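Side-chain contacts in neurotoxin (PDB 1ZB7), which acts in the host cytosol as a zinc endopeptidase that cleaves synaptobrevins, cutting VAMP2 at an Ala-Ala bond: residues N97-K102 against R107-I112; Q393-N398 against N403-F408; K85-K90 against K384-T389. All coordinates share one frame; numbering follows the deposited sequence.

Contact 1 (N97-K102 against R107-I112)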
# COMPACT_ATOMS: atom_id res chain seq x y z
N ASN A 97 19.91 23.46 -11.43
CA ASN A 97 21.37 23.30 -11.58
C ASN A 97 21.88 22.03 -10.93
O ASN A 97 22.70 21.35 -11.49
CB ASN A 97 22.16 24.52 -11.10
CG ASN A 97 22.19 25.63 -12.14
OD1 ASN A 97 22.36 25.40 -13.33
ND2 ASN A 97 21.97 26.83 -11.69
N ARG A 98 21.32 21.69 -9.79
CA ARG A 98 21.58 20.45 -9.15
C ARG A 98 21.21 19.21 -10.00
O ARG A 98 22.05 18.30 -10.17
CB ARG A 98 20.96 20.46 -7.75
CG ARG A 98 21.00 19.10 -7.00
CD ARG A 98 21.23 19.33 -5.48
NE ARG A 98 21.19 18.09 -4.72
CZ ARG A 98 22.10 17.12 -4.74
NH1 ARG A 98 23.18 17.21 -5.51
NH2 ARG A 98 21.91 16.02 -3.99
N ILE A 99 20.01 19.20 -10.55
CA ILE A 99 19.56 18.12 -11.38
C ILE A 99 20.52 18.03 -12.56
O ILE A 99 20.97 16.96 -12.97
CB ILE A 99 18.11 18.36 -11.88
CG1 ILE A 99 17.15 18.23 -10.68
CG2 ILE A 99 17.75 17.37 -13.04
CD1 ILE A 99 15.81 18.90 -10.83
N ASN A 100 20.86 19.19 -13.09
CA ASN A 100 21.75 19.29 -14.23
C ASN A 100 23.25 18.90 -13.92
O ASN A 100 24.02 18.92 -14.85
CB ASN A 100 21.61 20.68 -14.92
CG ASN A 100 21.81 20.61 -16.45
OD1 ASN A 100 21.38 19.62 -17.14
ND2 ASN A 100 22.33 21.73 -17.03
N SER A 101 23.60 18.47 -12.70
CA SER A 101 25.00 18.22 -12.31
C SER A 101 25.46 16.84 -12.66
O SER A 101 26.62 16.57 -12.58
CB SER A 101 25.32 18.46 -10.82
OG SER A 101 24.52 17.66 -9.93
N LYS A 102 24.55 15.97 -13.05
CA LYS A 102 24.89 14.56 -13.28
C LYS A 102 24.22 14.06 -14.58
O LYS A 102 23.22 14.59 -15.00
CB LYS A 102 24.46 13.71 -12.07
CG LYS A 102 25.40 13.86 -10.86
CD LYS A 102 25.02 12.94 -9.72
CE LYS A 102 25.58 13.48 -8.38
NZ LYS A 102 27.06 13.62 -8.54
N ARG A 107 19.97 14.19 -18.90
CA ARG A 107 19.13 13.49 -19.84
C ARG A 107 17.69 13.76 -19.55
O ARG A 107 16.93 14.04 -20.47
CB ARG A 107 19.45 12.00 -19.77
CG ARG A 107 19.25 11.23 -21.00
CD ARG A 107 19.81 9.77 -20.85
NE ARG A 107 21.04 9.66 -20.01
CZ ARG A 107 21.17 8.96 -18.87
NH1 ARG A 107 20.13 8.29 -18.34
NH2 ARG A 107 22.34 8.94 -18.21
N LEU A 108 17.28 13.74 -18.28
CA LEU A 108 15.86 14.10 -17.88
C LEU A 108 15.46 15.46 -18.44
O LEU A 108 14.45 15.60 -19.12
CB LEU A 108 15.67 14.03 -16.35
CG LEU A 108 14.33 14.43 -15.76
CD1 LEU A 108 13.24 13.69 -16.46
CD2 LEU A 108 14.24 14.14 -14.24
N LEU A 109 16.31 16.45 -18.23
CA LEU A 109 16.02 17.81 -18.75
C LEU A 109 16.03 17.94 -20.25
O LEU A 109 15.14 18.54 -20.80
CB LEU A 109 16.92 18.88 -18.08
CG LEU A 109 16.97 18.90 -16.54
CD1 LEU A 109 17.98 19.94 -16.04
CD2 LEU A 109 15.58 19.16 -15.96
N ASP A 110 16.98 17.30 -20.95
CA ASP A 110 17.00 17.26 -22.42
C ASP A 110 15.72 16.66 -23.03
O ASP A 110 15.16 17.19 -23.97
CB ASP A 110 18.16 16.39 -22.93
CG ASP A 110 19.54 17.03 -22.77
OD1 ASP A 110 19.63 18.28 -22.76
OD2 ASP A 110 20.55 16.27 -22.72
N MET A 111 15.29 15.54 -22.47
CA MET A 111 14.05 14.89 -22.90
C MET A 111 12.78 15.71 -22.69
O MET A 111 11.95 15.73 -23.54
CB MET A 111 13.89 13.54 -22.23
CG MET A 111 15.03 12.61 -22.53
SD MET A 111 14.54 10.89 -22.45
CE MET A 111 13.55 10.75 -23.96
N ILE A 112 12.69 16.46 -21.59
CA ILE A 112 11.56 17.37 -21.37
C ILE A 112 11.51 18.50 -22.38
O ILE A 112 10.47 18.77 -22.94
CB ILE A 112 11.54 17.87 -19.85
CG1 ILE A 112 11.10 16.69 -18.94
CG2 ILE A 112 10.71 19.08 -19.67
CD1 ILE A 112 11.33 16.89 -17.46

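Contact 2 (Q393-N398 against N403-F408)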
# COMPACT_ATOMS: atom_id res chain seq x y z
N GLN A 393 24.78 22.57 -4.88
CA GLN A 393 24.46 21.98 -6.14
C GLN A 393 24.93 20.55 -6.28
O GLN A 393 24.16 19.65 -6.71
CB GLN A 393 25.09 22.82 -7.25
CG GLN A 393 24.24 24.00 -7.59
CD GLN A 393 24.77 24.82 -8.80
OE1 GLN A 393 25.42 24.25 -9.79
NE2 GLN A 393 24.45 26.15 -8.75
N ASN A 394 26.20 20.34 -5.94
CA ASN A 394 26.82 19.06 -6.21
C ASN A 394 26.52 17.98 -5.20
O ASN A 394 26.48 16.81 -5.59
CB ASN A 394 28.34 19.25 -6.38
CG ASN A 394 28.67 19.89 -7.73
OD1 ASN A 394 27.80 20.02 -8.63
ND2 ASN A 394 29.89 20.33 -7.85
N GLU A 395 26.34 18.35 -3.93
CA GLU A 395 26.11 17.36 -2.84
C GLU A 395 24.76 17.48 -2.11
O GLU A 395 24.47 16.68 -1.25
CB GLU A 395 27.23 17.47 -1.80
CG GLU A 395 28.62 17.10 -2.37
CD GLU A 395 29.65 17.00 -1.30
OE1 GLU A 395 30.06 18.14 -0.91
OE2 GLU A 395 30.00 15.84 -0.80
N GLY A 396 23.95 18.50 -2.43
CA GLY A 396 22.78 18.87 -1.60
C GLY A 396 23.13 19.11 -0.16
O GLY A 396 24.05 19.83 0.13
N PHE A 397 22.45 18.41 0.77
CA PHE A 397 22.68 18.55 2.22
C PHE A 397 23.83 17.68 2.68
O PHE A 397 24.39 17.90 3.76
CB PHE A 397 21.44 18.12 3.06
CG PHE A 397 20.21 19.00 2.91
CD1 PHE A 397 20.18 20.27 3.44
CD2 PHE A 397 19.07 18.53 2.24
CE1 PHE A 397 19.03 21.07 3.30
CE2 PHE A 397 17.93 19.33 2.11
CZ PHE A 397 17.92 20.60 2.66
N ASN A 398 24.18 16.69 1.87
CA ASN A 398 25.04 15.59 2.30
C ASN A 398 26.54 15.91 1.97
O ASN A 398 27.21 15.22 1.22
CB ASN A 398 24.61 14.26 1.65
CG ASN A 398 23.19 13.80 2.08
OD1 ASN A 398 22.82 14.03 3.17
ND2 ASN A 398 22.45 13.09 1.20
N ASN A 403 31.32 16.12 7.11
CA ASN A 403 30.95 14.76 7.50
C ASN A 403 29.43 14.53 7.50
O ASN A 403 28.88 13.88 8.40
CB ASN A 403 31.58 14.37 8.89
CG ASN A 403 31.76 12.83 9.04
OD1 ASN A 403 31.94 12.07 8.04
ND2 ASN A 403 31.72 12.35 10.30
N LEU A 404 28.77 15.07 6.49
CA LEU A 404 27.31 14.85 6.32
C LEU A 404 27.00 13.93 5.17
O LEU A 404 25.80 13.70 4.85
CB LEU A 404 26.57 16.19 6.23
CG LEU A 404 26.66 17.07 7.50
CD1 LEU A 404 25.98 18.39 7.33
CD2 LEU A 404 26.04 16.41 8.72
N LYS A 405 28.04 13.38 4.55
CA LYS A 405 27.84 12.43 3.45
C LYS A 405 27.56 11.02 3.97
O LYS A 405 26.63 10.34 3.49
CB LYS A 405 28.98 12.45 2.43
CG LYS A 405 28.95 11.27 1.44
CD LYS A 405 29.78 11.62 0.22
CE LYS A 405 29.68 10.59 -0.89
NZ LYS A 405 29.83 11.21 -2.21
N THR A 406 28.29 10.61 5.00
CA THR A 406 28.18 9.28 5.57
C THR A 406 26.76 9.05 6.09
O THR A 406 26.23 9.90 6.83
CB THR A 406 29.31 9.08 6.67
OG1 THR A 406 30.51 8.73 6.00
CG2 THR A 406 29.07 7.94 7.64
N GLU A 407 26.16 7.92 5.68
CA GLU A 407 24.82 7.48 6.14
C GLU A 407 23.69 8.50 5.80
O GLU A 407 22.66 8.50 6.46
CB GLU A 407 24.81 7.21 7.67
CG GLU A 407 25.31 5.85 8.10
CD GLU A 407 25.28 5.70 9.61
OE1 GLU A 407 25.63 6.67 10.32
OE2 GLU A 407 24.93 4.63 10.13
N PHE A 408 23.94 9.36 4.82
CA PHE A 408 23.11 10.55 4.51
C PHE A 408 22.77 11.38 5.78
O PHE A 408 21.59 11.77 6.02
CB PHE A 408 21.81 10.16 3.75
CG PHE A 408 21.96 9.04 2.76
CD1 PHE A 408 22.34 9.29 1.44
CD2 PHE A 408 21.66 7.72 3.12
CE1 PHE A 408 22.48 8.24 0.50
CE2 PHE A 408 21.75 6.68 2.18
CZ PHE A 408 22.15 6.94 0.85

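Contact 3 (K85-K90 against K384-T389)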
# COMPACT_ATOMS: atom_id res chain seq x y z
N LYS A 85 9.74 36.24 -3.84
CA LYS A 85 9.68 35.82 -5.22
C LYS A 85 11.03 35.55 -5.82
O LYS A 85 11.20 34.52 -6.52
CB LYS A 85 8.90 36.82 -6.08
CG LYS A 85 7.37 36.79 -5.69
CD LYS A 85 6.54 37.79 -6.44
CE LYS A 85 5.17 37.85 -5.81
NZ LYS A 85 4.15 38.40 -6.71
N ASP A 86 11.94 36.48 -5.57
CA ASP A 86 13.31 36.39 -5.97
C ASP A 86 14.02 35.20 -5.35
O ASP A 86 14.72 34.47 -6.04
CB ASP A 86 14.06 37.74 -5.64
CG ASP A 86 15.49 37.78 -6.19
OD1 ASP A 86 15.70 37.65 -7.42
OD2 ASP A 86 16.39 37.89 -5.41
N LYS A 87 13.78 34.96 -4.09
CA LYS A 87 14.31 33.76 -3.40
C LYS A 87 13.79 32.42 -3.94
O LYS A 87 14.59 31.42 -4.11
CB LYS A 87 14.08 33.87 -1.88
CG LYS A 87 14.74 32.73 -1.10
CD LYS A 87 14.76 32.89 0.45
CE LYS A 87 15.44 31.63 1.07
NZ LYS A 87 15.91 31.72 2.43
N PHE A 88 12.46 32.38 -4.19
CA PHE A 88 11.83 31.23 -4.87
C PHE A 88 12.45 30.92 -6.27
O PHE A 88 12.83 29.80 -6.56
CB PHE A 88 10.36 31.50 -5.03
CG PHE A 88 9.59 30.39 -5.71
CD1 PHE A 88 8.94 29.39 -4.95
CD2 PHE A 88 9.41 30.38 -7.06
CE1 PHE A 88 8.15 28.46 -5.62
CE2 PHE A 88 8.66 29.42 -7.69
CZ PHE A 88 8.08 28.44 -6.95
N LEU A 89 12.55 31.96 -7.11
CA LEU A 89 13.19 31.92 -8.40
C LEU A 89 14.66 31.39 -8.42
O LEU A 89 15.01 30.46 -9.19
CB LEU A 89 13.12 33.28 -8.99
CG LEU A 89 13.67 33.62 -10.40
CD1 LEU A 89 13.11 32.66 -11.45
CD2 LEU A 89 13.27 35.07 -10.69
N LYS A 90 15.47 31.96 -7.55
CA LYS A 90 16.83 31.56 -7.33
C LYS A 90 16.95 30.14 -6.80
O LYS A 90 17.84 29.37 -7.23
CB LYS A 90 17.58 32.62 -6.47
CG LYS A 90 18.04 33.82 -7.38
CD LYS A 90 18.22 35.07 -6.65
CE LYS A 90 18.71 36.23 -7.61
NZ LYS A 90 18.64 37.58 -6.88
N LYS A 384 17.33 27.80 4.21
CA LYS A 384 18.77 27.80 3.94
C LYS A 384 19.25 27.19 2.61
O LYS A 384 20.43 26.94 2.47
CB LYS A 384 19.46 27.10 5.13
CG LYS A 384 19.28 27.95 6.35
CD LYS A 384 20.29 27.72 7.39
CE LYS A 384 19.87 28.50 8.64
NZ LYS A 384 20.28 27.79 9.81
N LEU A 385 18.36 26.98 1.65
CA LEU A 385 18.67 26.30 0.39
C LEU A 385 19.61 27.11 -0.48
O LEU A 385 20.36 26.54 -1.27
CB LEU A 385 17.37 25.98 -0.39
CG LEU A 385 16.51 24.84 0.17
CD1 LEU A 385 15.37 24.66 -0.72
CD2 LEU A 385 17.26 23.51 0.29
N LEU A 386 19.59 28.43 -0.32
CA LEU A 386 20.63 29.32 -0.92
C LEU A 386 21.92 29.51 -0.10
O LEU A 386 22.79 30.26 -0.53
CB LEU A 386 20.05 30.72 -1.28
CG LEU A 386 18.88 30.67 -2.28
CD1 LEU A 386 18.28 32.06 -2.51
CD2 LEU A 386 19.31 29.97 -3.61
N ASP A 387 22.07 28.86 1.05
CA ASP A 387 23.28 28.89 1.84
C ASP A 387 24.17 27.69 1.44
O ASP A 387 23.83 26.55 1.75
CB ASP A 387 22.87 28.76 3.30
CG ASP A 387 24.00 29.14 4.28
OD1 ASP A 387 25.17 28.90 3.94
OD2 ASP A 387 23.72 29.70 5.35
N ASN A 388 25.31 27.95 0.81
CA ASN A 388 26.24 26.87 0.42
C ASN A 388 26.98 26.15 1.57
O ASN A 388 27.49 25.07 1.38
CB ASN A 388 27.21 27.30 -0.68
CG ASN A 388 26.52 27.52 -2.01
OD1 ASN A 388 25.71 26.72 -2.49
ND2 ASN A 388 26.86 28.61 -2.63
N THR A 389 26.93 26.66 2.79
CA THR A 389 27.41 25.87 3.94
C THR A 389 26.44 24.77 4.36
O THR A 389 26.80 23.90 5.18
CB THR A 389 27.73 26.75 5.15
OG1 THR A 389 26.55 27.35 5.62
CG2 THR A 389 28.73 27.86 4.76
O HOH W 1 18.48 30.23 1.62

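Contact 1 (N97-K102 against R107-I112)
The side-chain amide of Asn100 carries a methyl of Leu109 over one of its faces. Leu109 CD1 lies well above the amide plane, displaced toward the oxygen, and Asn100 OD1 is 3.6 Å from Leu109 CD1. Leu109 CD1 also lies 3.9 Å from Asn100 CB. It thus rests on the root of the side chain as well as on its amide. On the nitrogen side, ND2 hydrogen-bonds the backbone O of Val3, which helps to fix how the amide is turned. Ile99 meets Leu109 next to this. Ile99 CG2 points away from its own backbone N and abuts Leu109 CG at 3.9 Å. Leu109 CD1 and CD2 are only slightly farther from that methyl, so it sits against the fork of the leucine. The two side chains run nearly perpendicular. The contact fills the corner where helix 82-99 gives way to helix 103-114. A type I turn from Ile99 to Lys102 makes the bend, and Lys102 is the N-cap of the second helix. Ser101 ties the turn to the end of the first helix. Its OG donates to Arg98 O at 2.6 Å, in the carbonyl plane and on a lone pair. Ser101 N donates to the same oxygen at 3.0 Å, so Arg98 O is gripped twice. Asn100 O takes a bond from Gln106 NE2 across the corner. Ile99 also packs on Leu228 and Met229 of helix 224-239, the helix that carries the HExxH zinc-protease motif.

Contact 2 (Q393-N398 against N403-F408)
Asn398 is pressed against Leu404 and Phe408, while Glu395 and Lys405 meet only loosely on the solvent side. In the tight part the backbones come very close, with the CA atoms of Asn398 and Lys405 4.4 Å apart. Asn398 CA directs a CH...O contact at Leu404 O, 3.3 Å away. Leu404 CB sits 3.7 Å from Phe397 O, and Lys405 CB sits 3.5 Å from Asn398 O. Asn398 OD1 also lies near Leu404 O, but both are acceptors and no bond forms. The Asn398 amide is buried. Chi1 (-63°) sets CG beside the backbone N, and the amide, turned by chi2 (-34°), then presents ND2 to the edge of the Phe408 ring. Asn398 ND2 lies in the plane of that ring, 3.8 Å from Phe408 CD1, and the amide is tilted 54° to the ring. Gly365 O and Gln411 OE1 both accept from ND2, so the buried amide nitrogen is satisfied beyond the two segments. These pieces belong to the long loop between strands 377-381 and 421-422, neighbours in the four-stranded antiparallel sheet. A type II' turn from Glu395 to Asn398 bends the first piece. It places Gly396 at positive phi and is closed by Asn398 N to Glu395 O at 3.1 Å. In the second piece Phe408 N bonds Lys405 O. On the loose side Glu395 OE2 comes nearest to Lys405 CD, at 4.3 Å. Glu395 OE2 and Lys405 NZ are 4.8 Å apart, too far for a salt bridge. Glu395 OE2 instead accepts from the backbone N of Ala400, between the segments. Lys405 is exposed.

Contact 3 (K85-K90 against K384-T389)
A type I turn from Lys384 to Asp387 sets Leu386 against the helical residues Lys87 and Lys90, with the CA atoms of Leu386 and Lys90 7.8 Å apart. Leu386 points its side chain at the helix and carries the apolar part of the contact. Leu386 CD1 reaches Lys87 CG at 3.9 Å and also approaches Lys90 CB, while CD2 lies by the backbone carbonyl of Lys90. CD1 therefore rests on the aliphatic parts of two lysines one helical turn apart. The Lys87 and Leu386 side chains lie side by side and run in opposite senses. Lys87 leaves the helix with CG opposite its backbone N (chi1 -174°) and stays extended, which brings NZ alongside the turn. There one water accepts from both sides, from Lys87 NZ at 3.1 Å and from Leu386 N at 2.9 Å. NZ also donates to Glu383 O. At the surface of the protease domain, the contact joins helix 82-99 to the start of the loop after strand 377-381. Leu386 is an exposed leucine that also touches Thr91 and Lys94 farther along the helix. The end of Lys90 turns away from the loop. Lys90 NZ forms a salt bridge with Asp86 OD2 at 2.7 Å, and Asp86 OD2 receives it on its syn lone pair. The same NZ is also bonded to Asn9 OD1. Beyond the turn, Asp387 makes an Asx turn. Thr389 N donates to Asp387 OD1 at 3.1 Å, with an angle of 149° at the hydrogen. Thr389 OG1 also donates to Asp387 OD1, at 2.7 Å. Both approach from one face of the carboxylate, the hydroxyl from higher above the plane.

Overall arrangement
Helix 82-99 links contact 1 and contact 3: contact 3 uses its N-terminal half and contact 1 its C-terminal end. Their centres are 19 Å apart and their nearest atoms about 7 Å apart. Contacts 2 and 3 share the loop between strands 377-381 and 421-422. They meet where Phe397 CZ packs on Leu385 CD2 at 3.8 Å, with centres 18 Å apart. Arg98 joins contact 1 to contact 2, centres about 19 Å apart, through a probable hydrogen bond from Arg98 NH1 to Gln393 O, 2.9 Å. It also forms a salt bridge with Asp223, just before helix 224-239. Contact 1, beside that HExxH helix, lies nearest the chain centre, about 13 Å between centres, against 24 and 20 Å for contacts 2 and 3.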